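Local structure of uncharacterized SRPBCC domain-containing protein (Micromonospora chersina, 6V04) at residues V86-Q91 against D109-R114. The protein is of unknown function but is encoded in the dynemicin biosynthetic locus and, as a START/Bet v1-like protein, may bind or process a pathway intermediate. Sequence-based numbering, arbitrary orientation.
Sequences VGPECQ and DSCPGR
The backbone oxygen Gln91 O is gripped twice, by Ser110 N at 3.0 Å and by a water that is also hydrogen-bonded to Ser110 OG. Ser110 O accepts the shorter bond from Gln91 N, 2.8 Å, and the two residues form an antiparallel hydrogen-bonded pair. Serine suits this position because its small hydroxyl, turned between backbone N and carbonyl carbon (chi1 55°), can share the water and still pack on Gln91 CB. The pair closes the open end of the hairpin of strands 90-98 and 103-110, in the antiparallel sheet of a START/Bet v1-like domain. A type II turn from Cys111 to Arg114 brings the arginine back, with Gly113 supplying the positive phi. Arg114 NH1 makes a 2.8 Å salt bridge to Asp109 OD1, NH2 bonds to Asp109 O, and Cys90 SG sits at the guanidinium edge, 3.2 Å from NH1. A leucine in place of Arg114 would probably leave OD1 of the buried Asp109 without its countercharge and Asp109 O without its NH2 donor, although OD2 would keep Trp126. Cys111 CB lies over one face of the guanidinium, toward its rim, and Cys111 SG meets Pro88 CB at 3.8 Å, an apolar contact suiting a slim thiol.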
loop_
_atom_site.group_PDB
_atom_site.type_symbol
_atom_site.label_atom_id
_atom_site.label_comp_id
_atom_site.label_asym_id
_atom_site.label_seq_id
_atom_site.Cartn_x
_atom_site.Cartn_y
_atom_site.Cartn_z
ATOM N N VAL A 86 1.978 -0.846 9.169
ATOM C CA VAL A 86 3.205 -0.194 9.601
ATOM C C VAL A 86 3.280 1.260 9.176
ATOM O O VAL A 86 4.082 2.009 9.750
ATOM C CB VAL A 86 4.445 -0.955 9.086
ATOM C CG1 VAL A 86 4.373 -2.386 9.523
ATOM C CG2 VAL A 86 4.570 -0.860 7.560
ATOM N N GLY A 87 2.498 1.688 8.190
ATOM C CA GLY A 87 2.543 3.054 7.723
ATOM C C GLY A 87 1.996 4.045 8.728
ATOM O O GLY A 87 1.280 3.700 9.677
ATOM N N PRO A 88 2.327 5.315 8.530
ATOM C CA PRO A 88 1.833 6.346 9.445
ATOM C C PRO A 88 0.316 6.443 9.390
ATOM O O PRO A 88 -0.306 6.174 8.361
ATOM C CB PRO A 88 2.503 7.628 8.937
ATOM C CG PRO A 88 2.773 7.351 7.492
ATOM C CD PRO A 88 3.090 5.879 7.408
ATOM N N GLU A 89 -0.275 6.847 10.515
ATOM C CA GLU A 89 -1.724 6.929 10.595
ATOM C C GLU A 89 -2.247 8.061 9.724
ATOM O O GLU A 89 -1.823 9.220 9.864
ATOM C CB GLU A 89 -2.168 7.128 12.042
ATOM C CG GLU A 89 -3.675 7.136 12.216
ATOM C CD GLU A 89 -4.093 7.235 13.664
ATOM O OE1 GLU A 89 -4.008 8.345 14.237
ATOM O OE2 GLU A 89 -4.495 6.196 14.226
ATOM N N CYS A 90 -3.198 7.727 8.853
ATOM C CA CYS A 90 -3.886 8.684 7.999
ATOM C C CYS A 90 -5.307 8.876 8.494
ATOM O O CYS A 90 -5.951 7.923 8.932
ATOM C CB CYS A 90 -3.937 8.205 6.554
ATOM S SG CYS A 90 -2.339 7.801 5.901
ATOM N N GLN A 91 -5.774 10.122 8.447
ATOM C CA GLN A 91 -7.158 10.466 8.735
ATOM C C GLN A 91 -7.936 10.438 7.430
ATOM O O GLN A 91 -7.633 11.225 6.520
ATOM C CB GLN A 91 -7.232 11.857 9.354
ATOM C CG GLN A 91 -6.923 11.919 10.842
ATOM C CD GLN A 91 -8.132 11.702 11.766
ATOM O OE1 GLN A 91 -7.964 11.641 12.981
ATOM N NE2 GLN A 91 -9.332 11.577 11.204
ATOM N N ASP A 109 -8.096 12.530 2.727
ATOM C CA ASP A 109 -7.025 11.668 3.232
ATOM C C ASP A 109 -5.870 12.574 3.627
ATOM O O ASP A 109 -5.232 13.169 2.755
ATOM C CB ASP A 109 -6.597 10.641 2.171
ATOM C CG ASP A 109 -5.521 9.681 2.654
ATOM O OD1 ASP A 109 -4.763 10.021 3.585
ATOM O OD2 ASP A 109 -5.412 8.564 2.064
ATOM N N SER A 110 -5.627 12.724 4.931
ATOM C CA SER A 110 -4.543 13.563 5.405
ATOM C C SER A 110 -3.644 12.795 6.362
ATOM O O SER A 110 -4.050 11.811 6.992
ATOM C CB SER A 110 -5.080 14.839 6.077
ATOM O OG SER A 110 -5.987 14.522 7.110
ATOM N N CYS A 111 -2.401 13.230 6.415
ATOM C CA CYS A 111 -1.398 12.631 7.268
ATOM C C CYS A 111 -0.317 13.662 7.556
ATOM O O CYS A 111 0.363 14.119 6.631
ATOM C CB CYS A 111 -0.803 11.393 6.599
ATOM S SG CYS A 111 0.470 10.575 7.599
ATOM N N PRO A 112 -0.138 14.071 8.810
ATOM C CA PRO A 112 0.844 15.119 9.108
ATOM C C PRO A 112 2.241 14.716 8.661
ATOM O O PRO A 112 2.694 13.598 8.924
ATOM C CB PRO A 112 0.754 15.263 10.633
ATOM C CG PRO A 112 -0.584 14.728 10.996
ATOM C CD PRO A 112 -0.857 13.616 10.013
ATOM N N GLY A 113 2.901 15.619 7.944
ATOM C CA GLY A 113 4.256 15.398 7.483
ATOM C C GLY A 113 4.379 14.509 6.267
ATOM O O GLY A 113 5.494 14.092 5.935
ATOM N N ARG A 114 3.280 14.214 5.591
ATOM C CA ARG A 114 3.322 13.358 4.416
ATOM C C ARG A 114 4.315 13.906 3.395
ATOM O O ARG A 114 4.202 15.074 2.999
ATOM C CB ARG A 114 1.935 13.285 3.788
ATOM C CG ARG A 114 1.870 12.553 2.464
ATOM C CD ARG A 114 0.425 12.408 2.060
ATOM N NE ARG A 114 -0.200 11.304 2.772
ATOM C CZ ARG A 114 -1.498 11.200 3.039
ATOM N NH1 ARG A 114 -1.940 10.114 3.662
ATOM N NH2 ARG A 114 -2.350 12.162 2.701
HETATM O O HOH W 1 -8.735 13.806 6.310
#